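Long-range contacts in ankyrin repeat and SOCS box protein 11 (Homo sapiens, PDB 4UUC), which recognises substrates such as BIK, DIRAS2 and RPN1 for a cullin-5-RING E3 ubiquitin ligase, the chain here being its ankyrin repeat domain: residues A[6-11]-A[22-27]; A[15-20]-A[49-54]; A[105-110]-A[136-141]; A[132-137]-A[163-168]. All blocks are in the same frame, centred on the assembly; numbering follows the deposited sequence.

Contact 1 of 4, residues A[6-11]-A[22-27]; sequences SPLHEA and TLIAQG
L23 reaches across from helix 17-26 and sets a single methyl, CD1, against the first turn of helix 7-14. L23 CD1 lies 3.8 Å from P7 C and equally far from L8 N, so it rests on the main chain of the turn as much as on side chains. P7 CB flanks L23 CD1 at 4.0 Å, and A11 CB, one turn further on, approaches the same L23 CD1 at 4.3 Å. L8 adds a second set of contacts. With its CG anti to the backbone N (chi1 -172°), it carries CD1 across to I24, where L8 CD1 meets I24 CG1 at 4.0 Å.

Further out, S6 occupies the N-cap position of helix 7-14, and its OG is hydrogen-bonded to H9 ND1 at 2.8 Å, in the plane of the imidazole. H9 NE2 is held by V38 O, so both ring nitrogens are engaged and the ring is tied towards the next repeat. L56 of helix 50-58 touches both L8 and I24, and G27 ends helix 17-26 in a Schellman motif.

The two short helical segments run nearly antiparallel, at 152°, as expected for the helix pair of an ankyrin repeat, here the first. No hydrogen bond passes between them: aliphatic contacts alone join the segments, while the polar groups of S6 and H9 serve the helix start and the neighbouring repeat.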
loop_
_atom_site.group_PDB
_atom_site.type_symbol
_atom_site.label_atom_id
_atom_site.label_comp_id
_atom_site.label_asym_id
_atom_site.label_seq_id
_atom_site.Cartn_x
_atom_site.Cartn_y
_atom_site.Cartn_z
ATOM N N SER A 6 -13.393 -23.942 -4.718
ATOM C CA SER A 6 -13.397 -25.201 -3.979
ATOM C C SER A 6 -13.610 -25.038 -2.473
ATOM O O SER A 6 -13.564 -23.923 -1.940
ATOM C CB SER A 6 -12.076 -25.927 -4.212
ATOM O OG SER A 6 -11.010 -25.226 -3.595
ATOM N N PRO A 7 -13.834 -26.163 -1.777
ATOM C CA PRO A 7 -13.865 -26.127 -0.311
ATOM C C PRO A 7 -12.585 -25.551 0.301
ATOM O O PRO A 7 -12.659 -24.844 1.306
ATOM C CB PRO A 7 -14.043 -27.599 0.063
ATOM C CG PRO A 7 -14.829 -28.167 -1.085
ATOM C CD PRO A 7 -14.307 -27.457 -2.305
ATOM N N LEU A 8 -11.431 -25.842 -0.292
ATOM C CA LEU A 8 -10.173 -25.293 0.204
ATOM C C LEU A 8 -10.165 -23.762 0.128
ATOM O O LEU A 8 -9.708 -23.098 1.059
ATOM C CB LEU A 8 -8.987 -25.861 -0.577
ATOM C CG LEU A 8 -7.602 -25.513 -0.022
ATOM C CD1 LEU A 8 -7.381 -26.139 1.351
ATOM C CD2 LEU A 8 -6.507 -25.951 -0.978
ATOM N N HIS A 9 -10.666 -23.209 -0.977
ATOM C CA HIS A 9 -10.772 -21.757 -1.136
ATOM C C HIS A 9 -11.582 -21.156 0.009
ATOM O O HIS A 9 -11.218 -20.123 0.574
ATOM C CB HIS A 9 -11.441 -21.387 -2.466
ATOM C CG HIS A 9 -10.537 -21.454 -3.658
ATOM N ND1 HIS A 9 -10.258 -22.633 -4.318
ATOM C CD2 HIS A 9 -9.885 -20.481 -4.338
ATOM C CE1 HIS A 9 -9.457 -22.386 -5.338
ATOM N NE2 HIS A 9 -9.214 -21.087 -5.372
ATOM N N GLU A 10 -12.691 -21.811 0.331
ATOM C CA GLU A 10 -13.609 -21.327 1.353
ATOM C C GLU A 10 -12.997 -21.437 2.746
ATOM O O GLU A 10 -13.127 -20.517 3.556
ATOM C CB GLU A 10 -14.931 -22.105 1.290
ATOM C CG GLU A 10 -15.939 -21.734 2.370
ATOM C CD GLU A 10 -16.421 -20.291 2.283
ATOM O OE1 GLU A 10 -16.211 -19.641 1.235
ATOM O OE2 GLU A 10 -17.016 -19.805 3.273
ATOM N N ALA A 11 -12.341 -22.558 3.035
ATOM C CA ALA A 11 -11.670 -22.713 4.324
ATOM C C ALA A 11 -10.604 -21.630 4.477
ATOM O O ALA A 11 -10.469 -21.013 5.537
ATOM C CB ALA A 11 -11.050 -24.094 4.456
ATOM N N THR A 22 -7.212 -30.279 7.126
ATOM C CA THR A 22 -7.878 -31.560 6.923
ATOM C C THR A 22 -8.029 -31.826 5.428
ATOM O O THR A 22 -7.740 -32.924 4.951
ATOM C CB THR A 22 -9.257 -31.601 7.616
ATOM O OG1 THR A 22 -9.086 -31.445 9.031
ATOM C CG2 THR A 22 -9.966 -32.923 7.349
ATOM N N LEU A 23 -8.476 -30.815 4.691
ATOM C CA LEU A 23 -8.629 -30.925 3.242
ATOM C C LEU A 23 -7.290 -31.183 2.547
ATOM O O LEU A 23 -7.208 -32.005 1.637
ATOM C CB LEU A 23 -9.277 -29.655 2.683
ATOM C CG LEU A 23 -10.758 -29.470 3.027
ATOM C CD1 LEU A 23 -11.202 -28.033 2.784
ATOM C CD2 LEU A 23 -11.611 -30.432 2.217
ATOM N N ILE A 24 -6.244 -30.479 2.972
ATOM C CA ILE A 24 -4.914 -30.686 2.410
ATOM C C ILE A 24 -4.463 -32.130 2.634
ATOM O O ILE A 24 -3.924 -32.768 1.727
ATOM C CB ILE A 24 -3.889 -29.703 3.024
ATOM C CG1 ILE A 24 -4.173 -28.284 2.521
ATOM C CG2 ILE A 24 -2.458 -30.106 2.667
ATOM C CD1 ILE A 24 -3.386 -27.195 3.233
ATOM N N ALA A 25 -4.702 -32.639 3.839
ATOM C CA ALA A 25 -4.305 -33.996 4.204
ATOM C C ALA A 25 -5.022 -35.039 3.348
ATOM O O ALA A 25 -4.472 -36.106 3.077
ATOM C CB ALA A 25 -4.579 -34.248 5.680
ATOM N N GLN A 26 -6.245 -34.733 2.922
ATOM C CA GLN A 26 -7.004 -35.652 2.072
ATOM C C GLN A 26 -6.471 -35.686 0.642
ATOM O O GLN A 26 -6.804 -36.590 -0.128
ATOM C CB GLN A 26 -8.484 -35.272 2.052
ATOM C CG GLN A 26 -9.228 -35.566 3.341
ATOM C CD GLN A 26 -9.176 -37.035 3.735
ATOM O OE1 GLN A 26 -8.243 -37.480 4.405
ATOM N NE2 GLN A 26 -10.188 -37.793 3.323
ATOM N N GLY A 27 -5.664 -34.691 0.286
ATOM C CA GLY A 27 -4.971 -34.672 -0.991
ATOM C C GLY A 27 -5.557 -33.740 -2.035
ATOM O O GLY A 27 -5.278 -33.896 -3.224
#

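Contact 2 of 4, residues A[15-20]-A[49-54]; sequences GRLLAL and HVACAK
The CA of a glycine sits over an imidazole face: G15 CA lies above the centre of the H49 ring, 3.4 Å from the centroid and 10° off its normal, a CH-pi contact. It joins the first two ankyrin repeats where the turn between the paired helices of one meets the corresponding turn of the next. G15 has positive phi and is the C-prime residue of the Schellman motif that ends helix 7-14. A CB there would clash with the H49 ring, and the positive phi by itself also favours glycine. H49, at the N-cap position of helix 50-58, is steadied by a weak hydrogen bond from its NE2 to A13 O.

Beyond the turn the contact becomes apolar and passes between helices 17-26 and 50-58. L17 straddles A51, with CD2 3.7 Å from A51 CB and CD1 close to A51 C. L20, its CG anti to the backbone N (chi1 -180°), extends CD2 to within 4.1 Å of C52 CB, while L8 and A11 of helix 7-14 pack against L20 as well. C52 fills the middle of the interface: its sulfur, SG, lies against the start of helix 17-26, 3.7 Å from L17 CA.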
loop_
_atom_site.group_PDB
_atom_site.type_symbol
_atom_site.label_atom_id
_atom_site.label_comp_id
_atom_site.label_asym_id
_atom_site.label_seq_id
_atom_site.Cartn_x
_atom_site.Cartn_y
_atom_site.Cartn_z
ATOM N N GLY A 15 -10.495 -18.479 7.244
ATOM C CA GLY A 15 -9.470 -18.641 8.260
ATOM C C GLY A 15 -9.753 -19.847 9.139
ATOM O O GLY A 15 -9.489 -19.836 10.343
ATOM N N ARG A 16 -10.316 -20.888 8.533
ATOM C CA ARG A 16 -10.623 -22.120 9.252
ATOM C C ARG A 16 -9.471 -23.108 9.096
ATOM O O ARG A 16 -9.525 -24.017 8.271
ATOM C CB ARG A 16 -11.932 -22.727 8.750
ATOM C CG ARG A 16 -13.149 -21.845 8.986
ATOM C CD ARG A 16 -14.198 -22.536 9.842
ATOM N NE ARG A 16 -15.509 -21.911 9.692
ATOM C CZ ARG A 16 -16.648 -22.435 10.134
ATOM N NH1 ARG A 16 -16.651 -23.601 10.767
ATOM N NH2 ARG A 16 -17.790 -21.792 9.944
ATOM N N LEU A 17 -8.429 -22.914 9.898
ATOM C CA LEU A 17 -7.191 -23.679 9.779
ATOM C C LEU A 17 -7.369 -25.197 9.852
ATOM O O LEU A 17 -6.779 -25.928 9.056
ATOM C CB LEU A 17 -6.209 -23.230 10.866
ATOM C CG LEU A 17 -4.817 -23.863 10.805
ATOM C CD1 LEU A 17 -4.100 -23.495 9.514
ATOM C CD2 LEU A 17 -3.997 -23.451 12.003
ATOM N N LEU A 18 -8.158 -25.682 10.806
ATOM C CA LEU A 18 -8.307 -27.123 10.972
ATOM C C LEU A 18 -8.997 -27.748 9.757
ATOM O O LEU A 18 -8.575 -28.802 9.279
ATOM C CB LEU A 18 -9.070 -27.445 12.256
ATOM C CG LEU A 18 -8.382 -26.995 13.554
ATOM C CD1 LEU A 18 -9.127 -27.555 14.749
ATOM C CD2 LEU A 18 -6.904 -27.387 13.624
ATOM N N ALA A 19 -10.037 -27.097 9.241
ATOM C CA ALA A 19 -10.693 -27.578 8.024
ATOM C C ALA A 19 -9.728 -27.543 6.836
ATOM O O ALA A 19 -9.659 -28.490 6.049
ATOM C CB ALA A 19 -11.931 -26.755 7.725
ATOM N N LEU A 20 -8.980 -26.452 6.714
ATOM C CA LEU A 20 -8.013 -26.310 5.633
ATOM C C LEU A 20 -6.972 -27.432 5.663
ATOM O O LEU A 20 -6.709 -28.073 4.644
ATOM C CB LEU A 20 -7.323 -24.948 5.716
ATOM C CG LEU A 20 -6.290 -24.680 4.626
ATOM C CD1 LEU A 20 -6.724 -23.513 3.752
ATOM C CD2 LEU A 20 -4.925 -24.432 5.242
ATOM N N HIS A 49 -5.087 -14.390 7.010
ATOM C CA HIS A 49 -5.003 -15.631 7.777
ATOM C C HIS A 49 -3.632 -16.296 7.612
ATOM O O HIS A 49 -3.430 -17.133 6.732
ATOM C CB HIS A 49 -6.127 -16.582 7.352
ATOM C CG HIS A 49 -7.490 -15.965 7.419
ATOM N ND1 HIS A 49 -7.960 -15.324 8.544
ATOM C CD2 HIS A 49 -8.483 -15.887 6.500
ATOM C CE1 HIS A 49 -9.184 -14.879 8.316
ATOM N NE2 HIS A 49 -9.526 -15.210 7.083
ATOM N N VAL A 50 -2.690 -15.928 8.477
ATOM C CA VAL A 50 -1.295 -16.328 8.306
ATOM C C VAL A 50 -1.067 -17.838 8.460
ATOM O O VAL A 50 -0.254 -18.412 7.739
ATOM C CB VAL A 50 -0.374 -15.567 9.304
ATOM C CG1 VAL A 50 -0.698 -15.939 10.746
ATOM C CG2 VAL A 50 1.093 -15.825 8.990
ATOM N N ALA A 51 -1.774 -18.482 9.387
ATOM C CA ALA A 51 -1.580 -19.911 9.614
ATOM C C ALA A 51 -2.045 -20.704 8.394
ATOM O O ALA A 51 -1.368 -21.639 7.955
ATOM C CB ALA A 51 -2.319 -20.367 10.871
ATOM N N CYS A 52 -3.184 -20.312 7.832
ATOM C CA CYS A 52 -3.681 -20.938 6.612
ATOM C C CYS A 52 -2.719 -20.692 5.451
ATOM O O CYS A 52 -2.417 -21.605 4.684
ATOM C CB CYS A 52 -5.079 -20.414 6.260
ATOM S SG CYS A 52 -6.394 -20.983 7.357
ATOM N N ALA A 53 -2.239 -19.457 5.326
ATOM C CA ALA A 53 -1.291 -19.119 4.271
ATOM C C ALA A 53 -0.040 -19.995 4.364
ATOM O O ALA A 53 0.402 -20.553 3.362
ATOM C CB ALA A 53 -0.917 -17.643 4.339
ATOM N N LYS A 54 0.507 -20.142 5.569
ATOM C CA LYS A 54 1.742 -20.906 5.744
ATOM C C LYS A 54 1.529 -22.383 5.438
ATOM O O LYS A 54 2.388 -23.019 4.831
ATOM C CB LYS A 54 2.298 -20.753 7.160
ATOM C CG LYS A 54 3.674 -21.391 7.326
ATOM C CD LYS A 54 4.260 -21.152 8.703
ATOM C CE LYS A 54 5.673 -21.712 8.797
ATOM N NZ LYS A 54 6.275 -21.508 10.141
#

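Contact 3 of 4, residues A[105-110]-A[136-141]; sequences PIHEAV and GTPLYV
H107 and G136 provide the polar link between the fourth and fifth ankyrin repeats. The ring of H107 presents its edge to the backbone carbonyl, and NE2 donates to G136 O at 2.9 Å; the N-H to acceptor angle of 121° makes this a weak bond. The firmer polar partner of the ring is S104, whose OG is hydrogen-bonded to ND1. Bonded at ND1, more weakly at NE2, and met edge-to-face by the ring of H130, the imidazole has little freedom to turn.

Packing forms the larger share. P138 CG lies over one face of the H107 ring, and P138 CD approaches NE2 at 3.8 Å. At the ring edge, V141 CG2 comes within 3.9 Å of H107 CD2. V110 and V141 hold their CG1 methyls anti to the backbone N (chi1 172° and 174°), which brings these two methyls together at 3.9 Å. V110 CG1 also lies 3.5 Å from P138 O, and I106 CD1 touches P138 CG at 4.2 Å.

Capping completes the account. T137, at the N-cap position of helix 138-144, accepts from Y140 N through OG1 at 3.2 Å and fastens the first turn on which P138 sits; the same hydroxyl donates to H163 O.

A leucine in place of H107 would probably leave G136 O and S104 OG without their ring partner. All the touching residues are buried, so inside an otherwise hydrophobic inter-repeat seam the histidine adds a weak bond to a backbone carbonyl that V132 N also serves.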
loop_
_atom_site.group_PDB
_atom_site.type_symbol
_atom_site.label_atom_id
_atom_site.label_comp_id
_atom_site.label_asym_id
_atom_site.label_seq_id
_atom_site.Cartn_x
_atom_site.Cartn_y
_atom_site.Cartn_z
ATOM N N PRO A 105 1.925 -3.762 -3.932
ATOM C CA PRO A 105 1.584 -3.994 -2.523
ATOM C C PRO A 105 1.772 -2.777 -1.620
ATOM O O PRO A 105 0.884 -2.499 -0.809
ATOM C CB PRO A 105 2.541 -5.120 -2.115
ATOM C CG PRO A 105 2.842 -5.835 -3.390
ATOM C CD PRO A 105 2.890 -4.759 -4.429
ATOM N N ILE A 106 2.891 -2.065 -1.738
ATOM C CA ILE A 106 3.160 -0.982 -0.795
ATOM C C ILE A 106 2.149 0.162 -0.948
ATOM O O ILE A 106 1.745 0.762 0.048
ATOM C CB ILE A 106 4.606 -0.431 -0.932
ATOM C CG1 ILE A 106 4.956 0.419 0.295
ATOM C CG2 ILE A 106 4.793 0.353 -2.232
ATOM C CD1 ILE A 106 6.390 0.918 0.322
ATOM N N HIS A 107 1.710 0.445 -2.173
ATOM C CA HIS A 107 0.763 1.538 -2.387
ATOM C C HIS A 107 -0.605 1.226 -1.784
ATOM O O HIS A 107 -1.269 2.116 -1.252
ATOM C CB HIS A 107 0.634 1.853 -3.877
ATOM C CG HIS A 107 1.874 2.445 -4.468
ATOM N ND1 HIS A 107 2.977 1.684 -4.793
ATOM C CD2 HIS A 107 2.202 3.727 -4.758
ATOM C CE1 HIS A 107 3.925 2.471 -5.270
ATOM N NE2 HIS A 107 3.479 3.714 -5.263
ATOM N N GLU A 108 -1.016 -0.037 -1.840
ATOM C CA GLU A 108 -2.273 -0.440 -1.215
ATOM C C GLU A 108 -2.148 -0.409 0.307
ATOM O O GLU A 108 -3.065 0.037 1.004
ATOM C CB GLU A 108 -2.691 -1.833 -1.681
ATOM C CG GLU A 108 -4.075 -2.258 -1.200
ATOM C CD GLU A 108 -5.197 -1.410 -1.779
ATOM O OE1 GLU A 108 -5.001 -0.799 -2.852
ATOM O OE2 GLU A 108 -6.281 -1.357 -1.158
ATOM N N ALA A 109 -1.016 -0.880 0.824
ATOM C CA ALA A 109 -0.782 -0.848 2.268
ATOM C C ALA A 109 -0.886 0.579 2.797
ATOM O O ALA A 109 -1.556 0.828 3.806
ATOM C CB ALA A 109 0.575 -1.439 2.609
ATOM N N VAL A 110 -0.225 1.512 2.117
ATOM C CA VAL A 110 -0.234 2.911 2.543
ATOM C C VAL A 110 -1.641 3.490 2.449
ATOM O O VAL A 110 -2.103 4.140 3.382
ATOM C CB VAL A 110 0.736 3.769 1.706
ATOM C CG1 VAL A 110 0.577 5.255 2.036
ATOM C CG2 VAL A 110 2.168 3.327 1.951
ATOM N N GLY A 136 1.019 7.502 -8.090
ATOM C CA GLY A 136 2.009 8.307 -7.403
ATOM C C GLY A 136 2.941 7.478 -6.549
ATOM O O GLY A 136 2.951 6.248 -6.615
ATOM N N THR A 137 3.745 8.174 -5.753
ATOM C CA THR A 137 4.665 7.556 -4.817
ATOM C C THR A 137 3.932 7.130 -3.547
ATOM O O THR A 137 2.793 7.545 -3.317
ATOM C CB THR A 137 5.771 8.529 -4.422
ATOM O OG1 THR A 137 5.158 9.689 -3.851
ATOM C CG2 THR A 137 6.613 8.938 -5.633
ATOM N N PRO A 138 4.585 6.316 -2.705
ATOM C CA PRO A 138 3.971 5.982 -1.418
ATOM C C PRO A 138 3.635 7.222 -0.585
ATOM O O PRO A 138 2.582 7.262 0.050
ATOM C CB PRO A 138 5.041 5.122 -0.737
ATOM C CG PRO A 138 5.782 4.492 -1.876
ATOM C CD PRO A 138 5.821 5.545 -2.940
ATOM N N LEU A 139 4.508 8.224 -0.593
ATOM C CA LEU A 139 4.244 9.444 0.162
ATOM C C LEU A 139 3.002 10.153 -0.376
ATOM O O LEU A 139 2.184 10.659 0.392
ATOM C CB LEU A 139 5.449 10.386 0.115
ATOM C CG LEU A 139 5.276 11.712 0.858
ATOM C CD1 LEU A 139 5.010 11.489 2.343
ATOM C CD2 LEU A 139 6.514 12.578 0.652
ATOM N N TYR A 140 2.865 10.186 -1.695
ATOM C CA TYR A 140 1.713 10.816 -2.329
ATOM C C TYR A 140 0.404 10.130 -1.926
ATOM O O TYR A 140 -0.593 10.795 -1.636
ATOM C CB TYR A 140 1.878 10.786 -3.848
ATOM C CG TYR A 140 0.793 11.509 -4.600
ATOM C CD1 TYR A 140 0.867 12.877 -4.823
ATOM C CD2 TYR A 140 -0.300 10.822 -5.104
ATOM C CE1 TYR A 140 -0.126 13.541 -5.520
ATOM C CE2 TYR A 140 -1.293 11.472 -5.798
ATOM C CZ TYR A 140 -1.208 12.828 -6.005
ATOM O OH TYR A 140 -2.213 13.460 -6.695
ATOM N N VAL A 141 0.413 8.801 -1.918
ATOM C CA VAL A 141 -0.746 8.028 -1.495
ATOM C C VAL A 141 -1.065 8.320 -0.029
ATOM O O VAL A 141 -2.223 8.537 0.323
ATOM C CB VAL A 141 -0.512 6.513 -1.698
ATOM C CG1 VAL A 141 -1.668 5.695 -1.122
ATOM C CG2 VAL A 141 -0.326 6.203 -3.183
#

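Contact 4 of 4, residues A[132-137]-A[163-168]; sequences VPQLGT and HGQWLD
T137 and H163 form the tight end of this contact between successive finger loops of the ankyrin stack. The hydroxyl OG1 of T137 donates to H163 O at 2.7 Å, arriving 33° out of the carbonyl plane. Its methyl, CG2, rests over one face of the H163 ring, 3.5 Å from the centroid and displaced toward the rim. A chi1 of 58° makes both possible, setting OG1 between the backbone N and carbonyl carbon while CG2 turns to the imidazole. That ring is held through NE2 by E131. Just beside it, T137 N gives a weak hydrogen bond to G164 O at 3.2 Å, and G136 CA comes equally close to the same oxygen. A side chain on G136 would crowd G164 O and Q165 CB. A valine in place of T137 would probably leave H163 O without its hydroxyl donor and Y140 N without its cap.

Towards solvent the fit slackens. Q165 CG lies 3.8 Å from the backbone C of Q134. Between the side-chain amides, Q134 NE2 stays 4.0 Å from Q165 OE1. A water bridges this side, accepting from Q134 N at 2.9 Å and donating to Q165 OE1. Q165 also opens a type II' turn that runs to D168.

The loops are thus joined by a threonine hydroxyl and backbone groups at the buried end, and by Q165 packing on Q134, with a bridging water, at the outer one.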
loop_
_atom_site.group_PDB
_atom_site.type_symbol
_atom_site.label_atom_id
_atom_site.label_comp_id
_atom_site.label_asym_id
_atom_site.label_seq_id
_atom_site.Cartn_x
_atom_site.Cartn_y
_atom_site.Cartn_z
ATOM N N VAL A 132 4.158 4.648 -9.047
ATOM C CA VAL A 132 3.274 3.902 -9.934
ATOM C C VAL A 132 2.511 4.909 -10.791
ATOM O O VAL A 132 1.927 5.853 -10.260
ATOM C CB VAL A 132 2.296 3.004 -9.145
ATOM C CG1 VAL A 132 1.222 2.428 -10.062
ATOM C CG2 VAL A 132 3.061 1.888 -8.464
ATOM N N PRO A 133 2.532 4.731 -12.123
ATOM C CA PRO A 133 1.839 5.699 -12.982
ATOM C C PRO A 133 0.397 5.950 -12.555
ATOM O O PRO A 133 -0.351 5.004 -12.308
ATOM C CB PRO A 133 1.895 5.038 -14.365
ATOM C CG PRO A 133 3.138 4.219 -14.327
ATOM C CD PRO A 133 3.224 3.695 -12.915
ATOM N N GLN A 134 0.051 7.229 -12.426
ATOM C CA GLN A 134 -1.291 7.693 -12.065
ATOM C C GLN A 134 -1.684 7.452 -10.596
ATOM O O GLN A 134 -2.675 8.014 -10.130
ATOM C CB GLN A 134 -2.331 7.060 -12.995
ATOM C CG GLN A 134 -2.021 7.275 -14.473
ATOM C CD GLN A 134 -1.823 8.745 -14.808
ATOM O OE1 GLN A 134 -2.651 9.586 -14.460
ATOM N NE2 GLN A 134 -0.713 9.063 -15.464
ATOM N N LEU A 135 -0.911 6.646 -9.869
ATOM C CA LEU A 135 -1.127 6.456 -8.431
ATOM C C LEU A 135 -0.209 7.351 -7.612
ATOM O O LEU A 135 -0.590 7.866 -6.559
ATOM C CB LEU A 135 -0.883 5.002 -8.025
ATOM C CG LEU A 135 -2.077 4.060 -7.887
ATOM C CD1 LEU A 135 -1.585 2.695 -7.421
ATOM C CD2 LEU A 135 -3.128 4.601 -6.930
ATOM N N GLY A 136 1.019 7.502 -8.090
ATOM C CA GLY A 136 2.009 8.307 -7.403
ATOM C C GLY A 136 2.941 7.478 -6.549
ATOM O O GLY A 136 2.951 6.248 -6.615
ATOM N N THR A 137 3.745 8.174 -5.753
ATOM C CA THR A 137 4.665 7.556 -4.817
ATOM C C THR A 137 3.932 7.130 -3.547
ATOM O O THR A 137 2.793 7.545 -3.317
ATOM C CB THR A 137 5.771 8.529 -4.422
ATOM O OG1 THR A 137 5.158 9.689 -3.851
ATOM C CG2 THR A 137 6.613 8.938 -5.633
ATOM N N HIS A 163 8.220 14.432 -4.548
ATOM C CA HIS A 163 7.927 13.401 -5.543
ATOM C C HIS A 163 6.537 12.807 -5.313
ATOM O O HIS A 163 6.305 12.129 -4.310
ATOM C CB HIS A 163 8.993 12.307 -5.488
ATOM C CG HIS A 163 8.978 11.381 -6.664
ATOM N ND1 HIS A 163 9.972 10.454 -6.894
ATOM C CD2 HIS A 163 8.086 11.232 -7.674
ATOM C CE1 HIS A 163 9.695 9.774 -7.992
ATOM N NE2 HIS A 163 8.557 10.228 -8.486
ATOM N N GLY A 164 5.619 13.066 -6.240
ATOM C CA GLY A 164 4.241 12.636 -6.087
ATOM C C GLY A 164 3.687 11.876 -7.277
ATOM O O GLY A 164 4.111 10.756 -7.557
ATOM N N GLN A 165 2.712 12.486 -7.950
ATOM C CA GLN A 165 2.108 11.933 -9.160
ATOM C C GLN A 165 2.384 12.904 -10.305
ATOM O O GLN A 165 1.639 13.863 -10.516
ATOM C CB GLN A 165 0.605 11.706 -8.969
ATOM C CG GLN A 165 -0.042 10.820 -10.025
ATOM C CD GLN A 165 -0.232 11.526 -11.353
ATOM O OE1 GLN A 165 0.487 11.264 -12.320
ATOM N NE2 GLN A 165 -1.206 12.427 -11.407
ATOM N N TRP A 166 3.472 12.633 -11.022
ATOM C CA TRP A 166 4.070 13.549 -11.994
ATOM C C TRP A 166 4.193 14.954 -11.379
ATOM O O TRP A 166 5.021 15.149 -10.493
ATOM C CB TRP A 166 3.288 13.567 -13.318
ATOM C CG TRP A 166 4.063 14.287 -14.409
ATOM C CD1 TRP A 166 5.381 14.118 -14.720
ATOM C CD2 TRP A 166 3.572 15.302 -15.300
ATOM N NE1 TRP A 166 5.742 14.956 -15.745
ATOM C CE2 TRP A 166 4.651 15.692 -16.121
ATOM C CE3 TRP A 166 2.328 15.914 -15.483
ATOM C CZ2 TRP A 166 4.523 16.665 -17.108
ATOM C CZ3 TRP A 166 2.204 16.882 -16.466
ATOM C CH2 TRP A 166 3.296 17.249 -17.263
ATOM N N LEU A 167 3.392 15.923 -11.823
ATOM C CA LEU A 167 3.536 17.301 -11.333
ATOM C C LEU A 167 2.727 17.593 -10.064
ATOM O O LEU A 167 2.876 18.661 -9.463
ATOM C CB LEU A 167 3.133 18.299 -12.418
ATOM C CG LEU A 167 4.107 18.514 -13.583
ATOM C CD1 LEU A 167 3.565 19.598 -14.496
ATOM C CD2 LEU A 167 5.513 18.861 -13.120
ATOM N N ASP A 168 1.867 16.662 -9.667
ATOM C CA ASP A 168 1.099 16.804 -8.433
ATOM C C ASP A 168 1.958 16.302 -7.270
ATOM O O ASP A 168 2.189 15.100 -7.129
ATOM C CB ASP A 168 -0.221 16.029 -8.526
ATOM C CG ASP A 168 -1.361 16.704 -7.773
ATOM O OD1 ASP A 168 -1.590 17.914 -7.974
ATOM O OD2 ASP A 168 -2.043 16.015 -6.990
HETATM O O HOH W 1 2.090 9.315 -12.508
#

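Overall arrangement
From the N terminus, contact 1 closes the short hairpin of helices 7-14 and 17-26 within the first ankyrin repeat. Contact 2 crosses it along the chain: 15-20 lies between the segments of contact 1, and 49-54 belongs to the second repeat. The two touch through L8 and L20 and share helix 17-26. Contact 3 follows in series, its nearest atoms about 15 Å from contact 2, and closes a loop from the fourth repeat to the fifth. Contact 4 begins where contact 3 ends, sharing G136 and T137, and carries the connection onward to the loop before helix 170-175. There, Y140 OH reaches D168 OD2, linking helix 138-144 to that loop.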